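Local coordinates for alpha-l-arabinofuranosidase domain protein (Thermotoga maritima, PDB 4ATW), which probably hydrolyses the glycosidic bonds of terminal non-reducing alpha-L-arabinofuranosyl residues in arabinose-containing saccharides, as a thermostable alpha-L-arabinofuranosidase, at residues V247-L252 with G302-G307; V308-Q313 with F391-A396. All coordinates share one frame; numbering follows the deposited sequence.

Contact 1 of 2, residues V247-L252 with G302-G307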
ATOM      1  N   VAL A 247     -14.817   9.525  -1.626  1.00 45.54           N
ATOM      2  CA  VAL A 247     -13.800  10.126  -0.763  1.00 42.39           C
ATOM      3  C   VAL A 247     -14.107   9.953   0.709  1.00 33.59           C
ATOM      4  O   VAL A 247     -13.210   9.691   1.481  1.00 28.13           O
ATOM      5  CB  VAL A 247     -13.579  11.646  -1.018  1.00 42.98           C
ATOM      6  CG1 VAL A 247     -13.071  11.865  -2.406  1.00 38.95           C
ATOM      7  CG2 VAL A 247     -14.859  12.411  -0.788  1.00 52.07           C
ATOM      8  N   SER A 248     -15.366  10.081   1.096  1.00 25.68           N
ATOM      9  CA  SER A 248     -15.713   9.966   2.506  1.00 38.79           C
ATOM     10  C   SER A 248     -15.370   8.630   3.183  1.00 44.01           C
ATOM     11  O   SER A 248     -15.320   8.552   4.419  1.00 43.23           O
ATOM     12  CB  SER A 248     -17.201  10.257   2.714  1.00 44.84           C
ATOM     13  OG  SER A 248     -18.017   9.169   2.307  1.00 41.48           O
ATOM     14  N   THR A 249     -15.118   7.589   2.394  1.00 33.31           N
ATOM     15  CA  THR A 249     -14.806   6.315   2.987  1.00 42.83           C
ATOM     16  C   THR A 249     -13.406   6.299   3.541  1.00 47.19           C
ATOM     17  O   THR A 249     -12.952   5.265   4.030  1.00 62.36           O
ATOM     18  CB  THR A 249     -14.915   5.151   1.997  1.00 50.63           C
ATOM     19  OG1 THR A 249     -14.127   5.445   0.847  1.00 56.48           O
ATOM     20  CG2 THR A 249     -16.356   4.898   1.606  1.00 58.38           C
ATOM     21  N   VAL A 250     -12.681   7.404   3.445  1.00 49.37           N
ATOM     22  CA  VAL A 250     -11.326   7.410   4.015  1.00 49.92           C
ATOM     23  C   VAL A 250     -11.543   7.530   5.518  1.00 43.43           C
ATOM     24  O   VAL A 250     -10.731   7.096   6.323  1.00 35.21           O
ATOM     25  CB  VAL A 250     -10.441   8.582   3.447  1.00 39.77           C
ATOM     26  CG1 VAL A 250     -11.219   9.831   3.431  1.00 61.14           C
ATOM     27  CG2 VAL A 250      -9.202   8.789   4.268  1.00 28.14           C
ATOM     28  N   TYR A 251     -12.686   8.073   5.899  1.00 47.11           N
ATOM     29  CA  TYR A 251     -12.952   8.193   7.305  1.00 47.85           C
ATOM     30  C   TYR A 251     -13.651   6.964   7.842  1.00 43.41           C
ATOM     31  O   TYR A 251     -13.750   6.779   9.047  1.00 48.37           O
ATOM     32  CB  TYR A 251     -13.673   9.507   7.583  1.00 38.29           C
ATOM     33  CG  TYR A 251     -12.698  10.650   7.312  1.00 44.70           C
ATOM     34  CD1 TYR A 251     -11.737  11.028   8.272  1.00 37.00           C
ATOM     35  CD2 TYR A 251     -12.625  11.252   6.046  1.00 40.53           C
ATOM     36  CE1 TYR A 251     -10.731  11.964   7.971  1.00 35.96           C
ATOM     37  CE2 TYR A 251     -11.617  12.182   5.735  1.00 35.62           C
ATOM     38  CZ  TYR A 251     -10.677  12.527   6.701  1.00 40.77           C
ATOM     39  OH  TYR A 251      -9.668  13.397   6.386  1.00 36.83           O
ATOM     40  N   LEU A 252     -14.109   6.105   6.938  1.00 33.33           N
ATOM     41  CA  LEU A 252     -14.711   4.840   7.335  1.00 27.87           C
ATOM     42  C   LEU A 252     -13.494   3.961   7.634  1.00 30.63           C
ATOM     43  O   LEU A 252     -13.406   3.339   8.678  1.00 35.98           O
ATOM     44  CB  LEU A 252     -15.526   4.238   6.189  1.00 35.50           C
ATOM     45  CG  LEU A 252     -16.357   2.971   6.408  1.00 31.93           C
ATOM     46  CD1 LEU A 252     -17.027   2.579   5.119  1.00 29.83           C
ATOM     47  CD2 LEU A 252     -15.470   1.858   6.862  1.00 44.94           C
ATOM     48  N   GLY A 302      -8.273   9.387  -6.875  1.00 46.25           N
ATOM     49  CA  GLY A 302      -6.962   9.878  -6.468  1.00 50.91           C
ATOM     50  C   GLY A 302      -7.006  10.684  -5.173  1.00 48.83           C
ATOM     51  O   GLY A 302      -6.066  10.660  -4.362  1.00 42.40           O
ATOM     52  N   ILE A 303      -8.096  11.423  -4.989  1.00 49.70           N
ATOM     53  CA  ILE A 303      -8.273  12.217  -3.780  1.00 54.16           C
ATOM     54  C   ILE A 303      -8.417  11.257  -2.599  1.00 56.45           C
ATOM     55  O   ILE A 303      -7.830  11.481  -1.545  1.00 47.11           O
ATOM     56  CB  ILE A 303      -9.521  13.132  -3.888  1.00 56.43           C
ATOM     57  CG1 ILE A 303      -9.244  14.247  -4.905  1.00 52.63           C
ATOM     58  CG2 ILE A 303      -9.921  13.663  -2.518  1.00 41.04           C
ATOM     59  CD1 ILE A 303      -8.025  15.090  -4.610  1.00 32.54           C
ATOM     60  N   PHE A 304      -9.187  10.182  -2.787  1.00 58.30           N
ATOM     61  CA  PHE A 304      -9.365   9.194  -1.734  1.00 52.01           C
ATOM     62  C   PHE A 304      -8.004   8.667  -1.323  1.00 43.26           C
ATOM     63  O   PHE A 304      -7.693   8.544  -0.139  1.00 44.02           O
ATOM     64  CB  PHE A 304     -10.226   8.033  -2.224  1.00 51.31           C
ATOM     65  CG  PHE A 304     -10.122   6.819  -1.355  1.00 52.28           C
ATOM     66  CD1 PHE A 304     -10.910   6.695  -0.201  1.00 45.88           C
ATOM     67  CD2 PHE A 304      -9.169   5.850  -1.626  1.00 42.42           C
ATOM     68  CE1 PHE A 304     -10.740   5.628   0.668  1.00 39.67           C
ATOM     69  CE2 PHE A 304      -8.993   4.787  -0.763  1.00 43.54           C
ATOM     70  CZ  PHE A 304      -9.781   4.676   0.392  1.00 35.16           C
ATOM     71  N   ALA A 305      -7.205   8.349  -2.328  1.00 39.07           N
ATOM     72  CA  ALA A 305      -5.877   7.827  -2.119  1.00 43.36           C
ATOM     73  C   ALA A 305      -5.068   8.849  -1.355  1.00 39.27           C
ATOM     74  O   ALA A 305      -4.295   8.527  -0.443  1.00 33.34           O
ATOM     75  CB  ALA A 305      -5.234   7.537  -3.470  1.00 40.23           C
ATOM     76  N   CYS A 306      -5.264  10.097  -1.739  1.00 39.82           N
ATOM     77  CA  CYS A 306      -4.544  11.179  -1.114  1.00 45.28           C
ATOM     78  C   CYS A 306      -4.889  11.204   0.380  1.00 35.29           C
ATOM     79  O   CYS A 306      -4.010  11.262   1.254  1.00 23.44           O
ATOM     80  CB  CYS A 306      -4.927  12.481  -1.814  1.00 59.02           C
ATOM     81  SG  CYS A 306      -3.498  13.360  -2.501  1.00 72.38           S
ATOM     82  N   GLY A 307      -6.182  11.127   0.655  1.00 26.81           N
ATOM     83  CA  GLY A 307      -6.658  11.152   2.022  1.00 41.13           C
ATOM     84  C   GLY A 307      -6.156   9.996   2.862  1.00 45.64           C
ATOM     85  O   GLY A 307      -5.759  10.165   4.036  1.00 41.51           O
TER

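Contact 2 of 2, residues V308-Q313 with F391-A396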
ATOM      1  N   VAL A 308      -6.192   8.806   2.276  1.00 35.17           N
ATOM      2  CA  VAL A 308      -5.704   7.640   2.978  1.00 39.55           C
ATOM      3  C   VAL A 308      -4.257   7.885   3.443  1.00 37.61           C
ATOM      4  O   VAL A 308      -3.923   7.685   4.612  1.00 38.87           O
ATOM      5  CB  VAL A 308      -5.773   6.387   2.071  1.00 43.45           C
ATOM      6  CG1 VAL A 308      -5.133   5.193   2.770  1.00 46.10           C
ATOM      7  CG2 VAL A 308      -7.228   6.069   1.759  1.00 53.84           C
ATOM      8  N   LEU A 309      -3.407   8.343   2.529  1.00 38.38           N
ATOM      9  CA  LEU A 309      -2.004   8.604   2.877  1.00 41.01           C
ATOM     10  C   LEU A 309      -1.879   9.610   4.015  1.00 36.06           C
ATOM     11  O   LEU A 309      -1.018   9.469   4.888  1.00 20.37           O
ATOM     12  CB  LEU A 309      -1.208   9.099   1.650  1.00 35.84           C
ATOM     13  CG  LEU A 309      -0.933   8.072   0.551  1.00 39.27           C
ATOM     14  CD1 LEU A 309      -0.276   8.769  -0.617  1.00 27.12           C
ATOM     15  CD2 LEU A 309      -0.082   6.943   1.078  1.00 11.65           C
ATOM     16  N   VAL A 310      -2.732  10.623   4.006  1.00 36.37           N
ATOM     17  CA  VAL A 310      -2.686  11.597   5.077  1.00 44.03           C
ATOM     18  C   VAL A 310      -3.060  10.923   6.405  1.00 55.50           C
ATOM     19  O   VAL A 310      -2.423  11.173   7.442  1.00 57.65           O
ATOM     20  CB  VAL A 310      -3.659  12.743   4.846  1.00 35.81           C
ATOM     21  CG1 VAL A 310      -3.584  13.702   6.020  1.00 26.84           C
ATOM     22  CG2 VAL A 310      -3.354  13.443   3.535  1.00 26.50           C
ATOM     23  N   LEU A 311      -4.105  10.083   6.361  1.00 49.84           N
ATOM     24  CA  LEU A 311      -4.586   9.344   7.522  1.00 28.36           C
ATOM     25  C   LEU A 311      -3.425   8.504   8.076  1.00 34.41           C
ATOM     26  O   LEU A 311      -3.037   8.631   9.246  1.00 37.95           O
ATOM     27  CB  LEU A 311      -5.740   8.452   7.080  1.00 15.69           C
ATOM     28  CG  LEU A 311      -6.354   7.650   8.218  1.00 28.86           C
ATOM     29  CD1 LEU A 311      -6.984   8.588   9.210  1.00 33.22           C
ATOM     30  CD2 LEU A 311      -7.396   6.700   7.698  1.00 28.02           C
ATOM     31  N   LEU A 312      -2.856   7.668   7.211  1.00 31.42           N
ATOM     32  CA  LEU A 312      -1.741   6.818   7.586  1.00 26.36           C
ATOM     33  C   LEU A 312      -0.632   7.669   8.136  1.00 26.07           C
ATOM     34  O   LEU A 312      -0.006   7.329   9.137  1.00 30.69           O
ATOM     35  CB  LEU A 312      -1.226   6.017   6.385  1.00 23.17           C
ATOM     36  CG  LEU A 312      -2.240   4.989   5.863  1.00 33.60           C
ATOM     37  CD1 LEU A 312      -1.709   4.368   4.603  1.00 37.20           C
ATOM     38  CD2 LEU A 312      -2.496   3.885   6.900  1.00 21.57           C
ATOM     39  N   GLN A 313      -0.399   8.800   7.487  1.00 35.14           N
ATOM     40  CA  GLN A 313       0.674   9.673   7.914  1.00 38.24           C
ATOM     41  C   GLN A 313       0.521   9.885   9.425  1.00 38.12           C
ATOM     42  O   GLN A 313       1.507   9.829  10.194  1.00 28.78           O
ATOM     43  CB  GLN A 313       0.625  10.976   7.105  1.00 24.40           C
ATOM     44  CG  GLN A 313       1.882  11.821   7.196  1.00 38.04           C
ATOM     45  CD  GLN A 313       2.230  12.575   5.890  1.00 54.51           C
ATOM     46  OE1 GLN A 313       2.571  11.952   4.873  1.00 51.56           O
ATOM     47  NE2 GLN A 313       2.159  13.927   5.923  1.00 47.97           N
ATOM     48  N   PHE A 391     -14.409  18.118   5.768  1.00 39.09           N
ATOM     49  CA  PHE A 391     -14.343  18.616   4.404  1.00 44.49           C
ATOM     50  C   PHE A 391     -12.894  18.982   4.149  1.00 53.04           C
ATOM     51  O   PHE A 391     -12.450  19.076   2.996  1.00 61.67           O
ATOM     52  CB  PHE A 391     -15.195  19.865   4.251  1.00 58.15           C
ATOM     53  CG  PHE A 391     -16.613  19.588   3.872  1.00 65.35           C
ATOM     54  CD1 PHE A 391     -16.924  19.265   2.555  1.00 54.54           C
ATOM     55  CD2 PHE A 391     -17.640  19.633   4.831  1.00 62.23           C
ATOM     56  CE1 PHE A 391     -18.230  18.988   2.186  1.00 54.82           C
ATOM     57  CE2 PHE A 391     -18.962  19.353   4.472  1.00 57.87           C
ATOM     58  CZ  PHE A 391     -19.257  19.029   3.141  1.00 59.87           C
ATOM     59  N   LEU A 392     -12.166  19.195   5.245  1.00 43.94           N
ATOM     60  CA  LEU A 392     -10.763  19.559   5.207  1.00 36.91           C
ATOM     61  C   LEU A 392     -10.013  18.820   6.297  1.00 41.78           C
ATOM     62  O   LEU A 392     -10.465  18.763   7.442  1.00 39.53           O
ATOM     63  CB  LEU A 392     -10.616  21.051   5.448  1.00 34.10           C
ATOM     64  CG  LEU A 392      -9.184  21.582   5.457  1.00 36.22           C
ATOM     65  CD1 LEU A 392      -8.643  21.635   4.057  1.00 44.93           C
ATOM     66  CD2 LEU A 392      -9.159  22.964   6.032  1.00 47.72           C
ATOM     67  N   ASP A 393      -8.873  18.241   5.944  1.00 35.30           N
ATOM     68  CA  ASP A 393      -8.061  17.547   6.941  1.00 43.06           C
ATOM     69  C   ASP A 393      -6.628  17.742   6.531  1.00 40.63           C
ATOM     70  O   ASP A 393      -6.374  18.134   5.396  1.00 43.10           O
ATOM     71  CB  ASP A 393      -8.405  16.062   7.024  1.00 51.74           C
ATOM     72  CG  ASP A 393      -7.744  15.376   8.224  1.00 60.68           C
ATOM     73  OD1 ASP A 393      -7.549  16.040   9.275  1.00 62.31           O
ATOM     74  OD2 ASP A 393      -7.436  14.166   8.131  1.00 63.21           O
ATOM     75  N   ALA A 394      -5.690  17.505   7.436  1.00 28.20           N
ATOM     76  CA  ALA A 394      -4.299  17.710   7.080  1.00 33.05           C
ATOM     77  C   ALA A 394      -3.289  17.140   8.091  1.00 39.76           C
ATOM     78  O   ALA A 394      -3.627  16.799   9.235  1.00 32.81           O
ATOM     79  CB  ALA A 394      -4.053  19.164   6.887  1.00 16.64           C
ATOM     80  N   ALA A 395      -2.036  17.052   7.647  1.00 39.00           N
ATOM     81  CA  ALA A 395      -0.983  16.486   8.464  1.00 40.57           C
ATOM     82  C   ALA A 395       0.339  17.149   8.176  1.00 38.95           C
ATOM     83  O   ALA A 395       0.764  17.248   7.034  1.00 37.14           O
ATOM     84  CB  ALA A 395      -0.886  14.997   8.214  1.00 45.38           C
ATOM     85  N   ALA A 396       0.987  17.581   9.243  1.00 37.06           N
ATOM     86  CA  ALA A 396       2.240  18.280   9.147  1.00 42.17           C
ATOM     87  C   ALA A 396       3.420  17.406   9.523  1.00 48.04           C
ATOM     88  O   ALA A 396       3.494  16.893  10.648  1.00 61.69           O
ATOM     89  CB  ALA A 396       2.189  19.494  10.047  1.00 39.27           C
TER

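Contact 1 of 2, residues V247-L252 with G302-G307
Ile303, Phe304 and Gly307 on helix 299-313 pack against a type I beta turn, Val247 to Val250, which links the short helix 243-247 to the long helix 250-265 in a beta/alpha-barrel connection. Ile303 comes first. Its CG2 meets Val247 CG1 at 3.6 Å, and the two side chains lie alongside each other, pointing the same way. Tyr412 covers this pair from a loop.

Phe304 makes the broadest contact. Its CG is anti to the backbone N (chi1 163°), which carries the ring toward the turn. The ring presents an edge to the backbone there: Val250 N lies near the ring plane, 3.8 Å from Phe304 CE1. The side chain of Thr249 crosses that of Phe304 at about a right angle, and Thr249 OG1 approaches the ring obliquely. This hydroxyl is hydrogen-bonded to Thr246 O, in the preceding helix, and to Thr238 OG1, on strand 231-238. Phe304 also touches Phe236 and Thr238 of that strand.

Two residues on, Cys306 forms a disulfide with Cys476. Gly307 then offers bare backbone to Val250, whose CG2 sits 3.6 Å from Gly307 C.

Contact 2 of 2, residues V308-Q313 with F391-A396
This is a buried helix-on-strand contact at the boundary between the beta/alpha barrel and the beta domain, which is built mostly from the C-terminal part of the chain. Val310 and Gln313, at the end of helix 299-313, face Asp393 and Ala395 of strand 383-398. The axes of the local helix and strand segments approach to 8.0 Å and cross at 49°.

Val310 CG1, anti to the backbone N (chi1 178°), reaches the strand and meets Ala395 CB at 3.7 Å. The same methyl lies over the backbone of Ala394, 4.0 Å from Ala394 C.

The chain of Gln313 bends at chi2. Its NE2 is 3.8 Å from Ala395 O, too long for a hydrogen bond, and 4.0 Å from Ala395 CB. Gln313 OE1 is hydrogen-bonded to Tyr21 OH, which anchors the oxygen end of the amide. Asp393 OD1 forms a salt bridge with Lys314, whose NZ also bonds Ala394 O.

No hydrogen bond joins the two segments. They meet by van der Waals packing, with Val310 on Ala395 as the apolar pair. The Asp393 carboxylate is paired with Lys314 and Tyr251 instead, and the lysine's charge probably favours its ionised form.

In the fold
Following the chain, strand 231-238 of the barrel leads through helix 243-247 to the turn of contact 1. The chain then runs through helix 250-265 and strand 276-284 before helix 299-313 closes that loop. Contact 2 starts on the next turns of the same helix. Its loop passes through helix 345-355 and strand 360-376 and closes on strand 383-398. The two loops follow in series, neither inside the other. Helix 299-313 thus joins neighbouring barrel elements through contact 1 and the beta domain through contact 2. A probable hydrogen bond, Tyr251 OH to Asp393 OD2 at 2.9 Å, links the two contacts directly.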